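Local coordinates for protein nitrophorin Cim l NP (Cimex lectularius, PDB 2IMQ) that carries nitric oxide on a cysteine-ligated heme in bed bug saliva and delivers it to the victim during feeding, causing vasodilation, at residues 108-120 with 130-142. Residues are numbered along the deposited sequence; the frame is centred on the assembly and turned at random.
Sequences TVDDQKKSGGIVT and SFTTSRMSDEDVT
Arg135 leaves its strand with CG trans to the backbone N (chi1 -178°) and then bends at chi2 (-75°), which carries its guanidinium alongside Lys114 to Ser115, whose OG lies trans to its own carbonyl carbon. NH1 donates to Ser115 OG at 2.9 Å, nearly in the guanidinium plane though with a bent N-H...O angle of 137°. The same hydroxyl donates a hydrogen bond to Asp140 OD1, 2.8 Å from OG and met almost end-on, so one oxygen links strand end and following loop. Lys114 O sits over a guanidinium face, 3.3 Å from NE, at an angle too poor for a hydrogen bond; Lys114 O is hydrogen-bonded to Thr83 OG1. Met136 SD rests 3.9 Å from Ser115 CB, while its CE meets Val109 CG2. Water 1 donates to both Val109 O and Val141 O, joining the two loops again. From here the strands run antiparallel: Gly116, Ile118 and Thr120 pair with Arg135, Thr133 and Phe131 through six backbone hydrogen bonds. At the non-hydrogen-bonded pair Gly117-Ser134, the CA atoms close to 3.9 Å. Ile118, Thr120, Phe131 and Thr133 face strands 39-46 and 84-91 of the other sheet, making this antiparallel hairpin part of the beta-sandwich of the DNase I-like fold.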
ATOM      1  N   THR A 108      -2.179  16.638   4.676  1.00 26.88           N
ATOM      2  CA  THR A 108      -1.554  16.458   5.963  1.00 27.42           C
ATOM      3  C   THR A 108      -2.489  16.926   7.037  1.00 28.29           C
ATOM      4  O   THR A 108      -3.223  17.900   6.850  1.00 28.92           O
ATOM      5  CB  THR A 108      -0.180  17.103   6.023  1.00 29.54           C
ATOM      6  OG1 THR A 108      -0.262  18.467   5.617  1.00 33.34           O
ATOM      7  CG2 THR A 108       0.754  16.465   4.987  1.00 32.69           C
ATOM      8  N   VAL A 109      -2.469  16.234   8.168  1.00 27.25           N
ATOM      9  CA  VAL A 109      -3.493  16.409   9.172  1.00 29.31           C
ATOM     10  C   VAL A 109      -2.946  17.043  10.458  1.00 30.38           C
ATOM     11  O   VAL A 109      -3.727  17.524  11.303  1.00 33.03           O
ATOM     12  CB  VAL A 109      -4.247  15.088   9.435  1.00 30.13           C
ATOM     13  CG1 VAL A 109      -4.950  14.592   8.158  1.00 29.22           C
ATOM     14  CG2 VAL A 109      -3.328  14.044   9.877  1.00 31.27           C
ATOM     15  N   ASP A 110      -1.615  17.107  10.581  1.00 29.54           N
ATOM     16  CA  ASP A 110      -0.948  17.649  11.768  1.00 30.20           C
ATOM     17  C   ASP A 110       0.039  18.777  11.399  1.00 29.38           C
ATOM     18  O   ASP A 110       0.545  18.843  10.283  1.00 30.45           O
ATOM     19  CB  ASP A 110      -0.182  16.536  12.510  1.00 29.88           C
ATOM     20  CG  ASP A 110       0.865  15.829  11.625  1.00 32.16           C
ATOM     21  OD1 ASP A 110       0.631  15.652  10.404  1.00 32.01           O
ATOM     22  OD2 ASP A 110       1.958  15.426  12.070  1.00 37.22           O
ATOM     23  N   ASP A 111       0.384  19.633  12.362  1.00 30.98           N
ATOM     24  CA  ASP A 111       1.276  20.749  12.050  1.00 31.34           C
ATOM     25  C   ASP A 111       2.732  20.370  11.715  1.00 32.26           C
ATOM     26  O   ASP A 111       3.460  21.139  11.106  1.00 34.31           O
ATOM     27  CB  ASP A 111       1.184  21.835  13.126  1.00 30.51           C
ATOM     28  CG  ASP A 111       1.831  21.463  14.467  1.00 32.90           C
ATOM     29  OD1 ASP A 111       2.392  20.371  14.650  1.00 35.33           O
ATOM     30  OD2 ASP A 111       1.801  22.239  15.439  1.00 35.85           O
ATOM     31  N   GLN A 112       3.147  19.146  12.042  1.00 32.18           N
ATOM     32  CA  GLN A 112       4.463  18.687  11.665  1.00 32.00           C
ATOM     33  C   GLN A 112       4.456  17.927  10.337  1.00 30.43           C
ATOM     34  O   GLN A 112       5.497  17.466   9.881  1.00 31.54           O
ATOM     35  CB  GLN A 112       5.033  17.782  12.764  1.00 31.23           C
ATOM     36  CG  GLN A 112       5.415  18.517  14.032  1.00 34.87           C
ATOM     37  CD  GLN A 112       6.302  17.672  14.919  1.00 36.09           C
ATOM     38  OE1 GLN A 112       7.392  17.228  14.504  1.00 42.06           O
ATOM     39  NE2 GLN A 112       5.841  17.421  16.126  1.00 40.58           N
ATOM     40  N   LYS A 113       3.269  17.775   9.753  1.00 30.22           N
ATOM     41  CA  LYS A 113       3.106  17.119   8.456  1.00 30.17           C
ATOM     42  C   LYS A 113       3.605  15.666   8.469  1.00 28.18           C
ATOM     43  O   LYS A 113       4.099  15.205   7.452  1.00 27.42           O
ATOM     44  CB  LYS A 113       3.843  17.836   7.302  1.00 30.45           C
ATOM     45  CG  LYS A 113       3.625  19.349   7.090  1.00 34.10           C
ATOM     46  CD  LYS A 113       4.698  19.962   6.135  1.00 34.69           C
ATOM     47  CE  LYS A 113       6.154  19.694   6.607  1.00 37.95           C
ATOM     48  NZ  LYS A 113       6.315  19.651   8.090  1.00 40.67           N
ATOM     49  N   LYS A 114       3.441  14.970   9.601  1.00 26.14           N
ATOM     50  CA  LYS A 114       3.850  13.552   9.722  1.00 26.25           C
ATOM     51  C   LYS A 114       2.758  12.564   9.393  1.00 24.20           C
ATOM     52  O   LYS A 114       3.060  11.410   9.117  1.00 25.80           O
ATOM     53  CB  LYS A 114       4.358  13.247  11.110  1.00 27.56           C
ATOM     54  CG  LYS A 114       5.682  13.948  11.436  1.00 30.77           C
ATOM     55  CD  LYS A 114       6.662  12.948  12.028  1.00 36.35           C
ATOM     56  CE  LYS A 114       6.347  12.570  13.457  1.00 37.50           C
ATOM     57  NZ  LYS A 114       7.316  11.566  13.992  1.00 39.47           N
ATOM     58  N   SER A 115       1.512  12.977   9.442  1.00 22.24           N
ATOM     59  CA  SER A 115       0.363  12.110   9.165  1.00 20.34           C
ATOM     60  C   SER A 115      -0.512  12.697   8.059  1.00 19.52           C
ATOM     61  O   SER A 115      -0.527  13.927   7.839  1.00 22.39           O
ATOM     62  CB  SER A 115      -0.458  11.917  10.434  1.00 20.67           C
ATOM     63  OG  SER A 115       0.287  11.204  11.415  1.00 21.80           O
ATOM     64  N   GLY A 116      -1.191  11.835   7.329  1.00 19.17           N
ATOM     65  CA  GLY A 116      -2.065  12.222   6.255  1.00 18.25           C
ATOM     66  C   GLY A 116      -1.968  11.182   5.173  1.00 17.29           C
ATOM     67  O   GLY A 116      -2.032   9.998   5.478  1.00 18.34           O
ATOM     68  N   GLY A 117      -1.821  11.626   3.936  1.00 17.62           N
ATOM     69  CA  GLY A 117      -1.674  10.728   2.869  1.00 16.63           C
ATOM     70  C   GLY A 117      -1.367  11.410   1.567  1.00 17.90           C
ATOM     71  O   GLY A 117      -1.216  12.655   1.482  1.00 19.72           O
ATOM     72  N   ILE A 118      -1.267  10.583   0.547  1.00 16.63           N
ATOM     73  CA  ILE A 118      -0.924  10.972  -0.859  1.00 17.39           C
ATOM     74  C   ILE A 118      -1.879  10.271  -1.762  1.00 16.68           C
ATOM     75  O   ILE A 118      -2.134   9.064  -1.587  1.00 17.89           O
ATOM     76  CB  ILE A 118       0.485  10.543  -1.201  1.00 17.50           C
ATOM     77  CG1 ILE A 118       1.524  11.084  -0.194  1.00 18.56           C
ATOM     78  CG2 ILE A 118       0.892  11.006  -2.658  1.00 18.80           C
ATOM     79  CD1 ILE A 118       2.848  10.465  -0.295  1.00 18.54           C
ATOM     80  N   VAL A 119      -2.392  10.984  -2.777  1.00 17.46           N
ATOM     81  CA  VAL A 119      -3.154  10.327  -3.805  1.00 17.73           C
ATOM     82  C   VAL A 119      -2.573  10.696  -5.171  1.00 18.75           C
ATOM     83  O   VAL A 119      -2.478  11.861  -5.470  1.00 20.28           O
ATOM     84  CB  VAL A 119      -4.646  10.739  -3.833  1.00 18.55           C
ATOM     85  CG1 VAL A 119      -5.393   9.852  -4.737  1.00 18.93           C
ATOM     86  CG2 VAL A 119      -5.246  10.717  -2.502  1.00 20.61           C
ATOM     87  N   THR A 120      -2.246   9.707  -5.963  1.00 17.79           N
ATOM     88  CA  THR A 120      -1.790   9.914  -7.356  1.00 18.54           C
ATOM     89  C   THR A 120      -2.788   9.267  -8.256  1.00 17.40           C
ATOM     90  O   THR A 120      -3.139   8.096  -8.104  1.00 19.77           O
ATOM     91  CB  THR A 120      -0.387   9.297  -7.518  1.00 19.65           C
ATOM     92  OG1 THR A 120       0.555  10.056  -6.768  1.00 21.35           O
ATOM     93  CG2 THR A 120       0.087   9.299  -8.971  1.00 22.14           C
ATOM     94  N   SER A 130      -6.671   5.710  -9.351  1.00 17.38           N
ATOM     95  CA  SER A 130      -6.175   6.462  -8.214  1.00 17.72           C
ATOM     96  C   SER A 130      -5.511   5.473  -7.279  1.00 16.36           C
ATOM     97  O   SER A 130      -6.059   4.445  -7.002  1.00 18.54           O
ATOM     98  CB  SER A 130      -7.305   7.208  -7.453  1.00 17.71           C
ATOM     99  OG  SER A 130      -7.916   8.218  -8.262  1.00 20.20           O
ATOM    100  N   PHE A 131      -4.358   5.888  -6.833  1.00 16.50           N
ATOM    101  CA  PHE A 131      -3.564   5.194  -5.802  1.00 15.96           C
ATOM    102  C   PHE A 131      -3.336   6.083  -4.599  1.00 16.20           C
ATOM    103  O   PHE A 131      -2.829   7.193  -4.735  1.00 16.84           O
ATOM    104  CB  PHE A 131      -2.202   4.763  -6.362  1.00 16.35           C
ATOM    105  CG  PHE A 131      -2.311   3.707  -7.416  1.00 15.32           C
ATOM    106  CD1 PHE A 131      -2.604   4.048  -8.735  1.00 18.52           C
ATOM    107  CD2 PHE A 131      -2.266   2.374  -7.081  1.00 16.64           C
ATOM    108  CE1 PHE A 131      -2.740   3.064  -9.682  1.00 18.26           C
ATOM    109  CE2 PHE A 131      -2.398   1.401  -8.029  1.00 16.40           C
ATOM    110  CZ  PHE A 131      -2.658   1.740  -9.332  1.00 18.07           C
ATOM    111  N   THR A 132      -3.724   5.601  -3.415  1.00 15.03           N
ATOM    112  CA  THR A 132      -3.579   6.294  -2.173  1.00 15.21           C
ATOM    113  C   THR A 132      -2.660   5.531  -1.249  1.00 14.10           C
ATOM    114  O   THR A 132      -2.735   4.325  -1.152  1.00 14.12           O
ATOM    115  CB  THR A 132      -4.957   6.439  -1.497  1.00 15.47           C
ATOM    116  OG1 THR A 132      -5.759   7.252  -2.331  1.00 17.72           O
ATOM    117  CG2 THR A 132      -4.895   7.089  -0.125  1.00 16.64           C
ATOM    118  N   THR A 133      -1.856   6.294  -0.538  1.00 14.27           N
ATOM    119  CA  THR A 133      -1.248   5.787   0.711  1.00 14.22           C
ATOM    120  C   THR A 133      -1.525   6.761   1.864  1.00 14.42           C
ATOM    121  O   THR A 133      -1.823   7.939   1.631  1.00 16.41           O
ATOM    122  CB  THR A 133       0.261   5.491   0.536  1.00 15.29           C
ATOM    123  OG1 THR A 133       0.734   4.669   1.627  1.00 15.20           O
ATOM    124  CG2 THR A 133       1.104   6.697   0.505  1.00 16.00           C
ATOM    125  N   SER A 134      -1.430   6.287   3.100  1.00 14.30           N
ATOM    126  CA  SER A 134      -1.735   7.111   4.236  1.00 13.98           C
ATOM    127  C   SER A 134      -0.953   6.642   5.431  1.00 14.43           C
ATOM    128  O   SER A 134      -0.435   5.516   5.473  1.00 16.18           O
ATOM    129  CB  SER A 134      -3.218   7.097   4.494  1.00 15.42           C
ATOM    130  OG  SER A 134      -3.665   5.764   4.783  1.00 15.52           O
ATOM    131  N   ARG A 135      -0.913   7.505   6.426  1.00 14.30           N
ATOM    132  CA  ARG A 135      -0.099   7.251   7.631  1.00 15.85           C
ATOM    133  C   ARG A 135      -0.723   8.013   8.777  1.00 16.91           C
ATOM    134  O   ARG A 135      -1.004   9.213   8.654  1.00 18.20           O
ATOM    135  CB  ARG A 135       1.337   7.738   7.411  1.00 18.64           C
ATOM    136  CG  ARG A 135       2.320   7.526   8.507  1.00 19.36           C
ATOM    137  CD  ARG A 135       2.215   8.418   9.678  1.00 23.55           C
ATOM    138  NE  ARG A 135       3.479   8.387  10.390  1.00 24.53           N
ATOM    139  CZ  ARG A 135       3.684   9.013  11.524  1.00 24.56           C
ATOM    140  NH1 ARG A 135       2.724   9.765  12.011  1.00 25.18           N
ATOM    141  NH2 ARG A 135       4.856   8.918  12.139  1.00 27.63           N
ATOM    142  N   MET A 136      -0.990   7.329   9.867  1.00 16.21           N
ATOM    143  CA  MET A 136      -1.540   7.967  11.062  1.00 17.53           C
ATOM    144  C   MET A 136      -0.809   7.397  12.273  1.00 17.55           C
ATOM    145  O   MET A 136      -0.432   6.221  12.302  1.00 20.26           O
ATOM    146  CB  MET A 136      -3.002   7.689  11.192  1.00 17.56           C
ATOM    147  CG  MET A 136      -3.720   8.496  12.232  1.00 19.57           C
ATOM    148  SD  MET A 136      -3.645  10.238  11.903  1.00 27.77           S
ATOM    149  CE  MET A 136      -4.670  10.362  10.434  1.00 33.29           C
ATOM    150  N   SER A 137      -0.673   8.232  13.308  1.00 20.14           N
ATOM    151  CA  SER A 137      -0.101   7.830  14.604  1.00 20.71           C
ATOM    152  C   SER A 137      -1.193   7.396  15.567  1.00 18.50           C
ATOM    153  O   SER A 137      -2.296   7.894  15.475  1.00 22.45           O
ATOM    154  CB  SER A 137       0.679   9.024  15.220  1.00 22.82           C
ATOM    155  OG  SER A 137      -0.165  10.072  15.585  1.00 32.04           O
ATOM    156  N   ASP A 138      -0.896   6.545  16.510  1.00 18.58           N
ATOM    157  CA  ASP A 138      -1.840   6.174  17.520  1.00 19.40           C
ATOM    158  C   ASP A 138      -2.331   7.350  18.308  1.00 18.10           C
ATOM    159  O   ASP A 138      -3.446   7.345  18.761  1.00 18.80           O
ATOM    160  CB  ASP A 138      -1.159   5.208  18.491  1.00 19.52           C
ATOM    161  CG  ASP A 138      -1.240   3.795  18.052  1.00 24.49           C
ATOM    162  OD1 ASP A 138      -1.805   3.515  17.000  1.00 23.66           O
ATOM    163  OD2 ASP A 138      -0.865   2.860  18.767  1.00 30.89           O
ATOM    164  N   GLU A 139      -1.502   8.358  18.497  1.00 19.37           N
ATOM    165  CA  GLU A 139      -1.763   9.404  19.529  1.00 22.35           C
ATOM    166  C   GLU A 139      -2.502  10.632  18.947  1.00 21.62           C
ATOM    167  O   GLU A 139      -3.060  11.414  19.682  1.00 23.78           O
ATOM    168  CB  GLU A 139      -0.433   9.695  20.304  1.00 23.53           C
ATOM    169  CG  GLU A 139       0.122   8.511  21.148  1.00 28.45           C
ATOM    170  CD  GLU A 139       1.463   8.687  21.940  1.00 29.19           C
ATOM    171  OE1 GLU A 139       2.024   7.702  22.592  1.00 34.11           O
ATOM    172  OE2 GLU A 139       1.995   9.819  21.945  1.00 35.00           O
ATOM    173  N   ASP A 140      -2.589  10.725  17.620  1.00 21.44           N
ATOM    174  CA  ASP A 140      -3.133  11.862  16.927  1.00 23.74           C
ATOM    175  C   ASP A 140      -4.605  12.191  17.150  1.00 22.22           C
ATOM    176  O   ASP A 140      -5.415  11.253  17.164  1.00 21.14           O
ATOM    177  CB  ASP A 140      -2.979  11.568  15.383  1.00 25.26           C
ATOM    178  CG  ASP A 140      -1.592  11.910  14.810  1.00 29.00           C
ATOM    179  OD1 ASP A 140      -1.316  11.471  13.658  1.00 30.29           O
ATOM    180  OD2 ASP A 140      -0.737  12.632  15.399  1.00 37.15           O
ATOM    181  N   VAL A 141      -4.960  13.467  17.256  1.00 23.13           N
ATOM    182  CA  VAL A 141      -6.268  13.968  17.097  1.00 23.61           C
ATOM    183  C   VAL A 141      -6.456  14.013  15.611  1.00 24.03           C
ATOM    184  O   VAL A 141      -5.525  14.417  14.917  1.00 27.79           O
ATOM    185  CB  VAL A 141      -6.283  15.449  17.666  1.00 25.24           C
ATOM    186  CG1 VAL A 141      -7.549  16.144  17.339  1.00 28.14           C
ATOM    187  CG2 VAL A 141      -5.963  15.479  19.199  1.00 28.72           C
ATOM    188  N   THR A 142      -7.651  13.695  15.118  1.00 23.18           N
ATOM    189  CA  THR A 142      -7.909  13.417  13.751  1.00 23.62           C
ATOM    190  C   THR A 142      -9.333  13.862  13.349  1.00 22.52           C
ATOM    191  O   THR A 142     -10.230  13.918  14.228  1.00 21.00           O
ATOM    192  CB  THR A 142      -7.760  11.887  13.508  1.00 23.70           C
ATOM    193  OG1 THR A 142      -8.603  11.113  14.404  1.00 24.26           O
ATOM    194  CG2 THR A 142      -6.349  11.293  13.896  1.00 25.91           C
TER
HETATM  195  O   HOH W   1      -4.340  16.616  13.847  1.00 29.80           O
HETATM  196  O   HOH W   2       1.329  12.899  13.498  1.00 39.33           O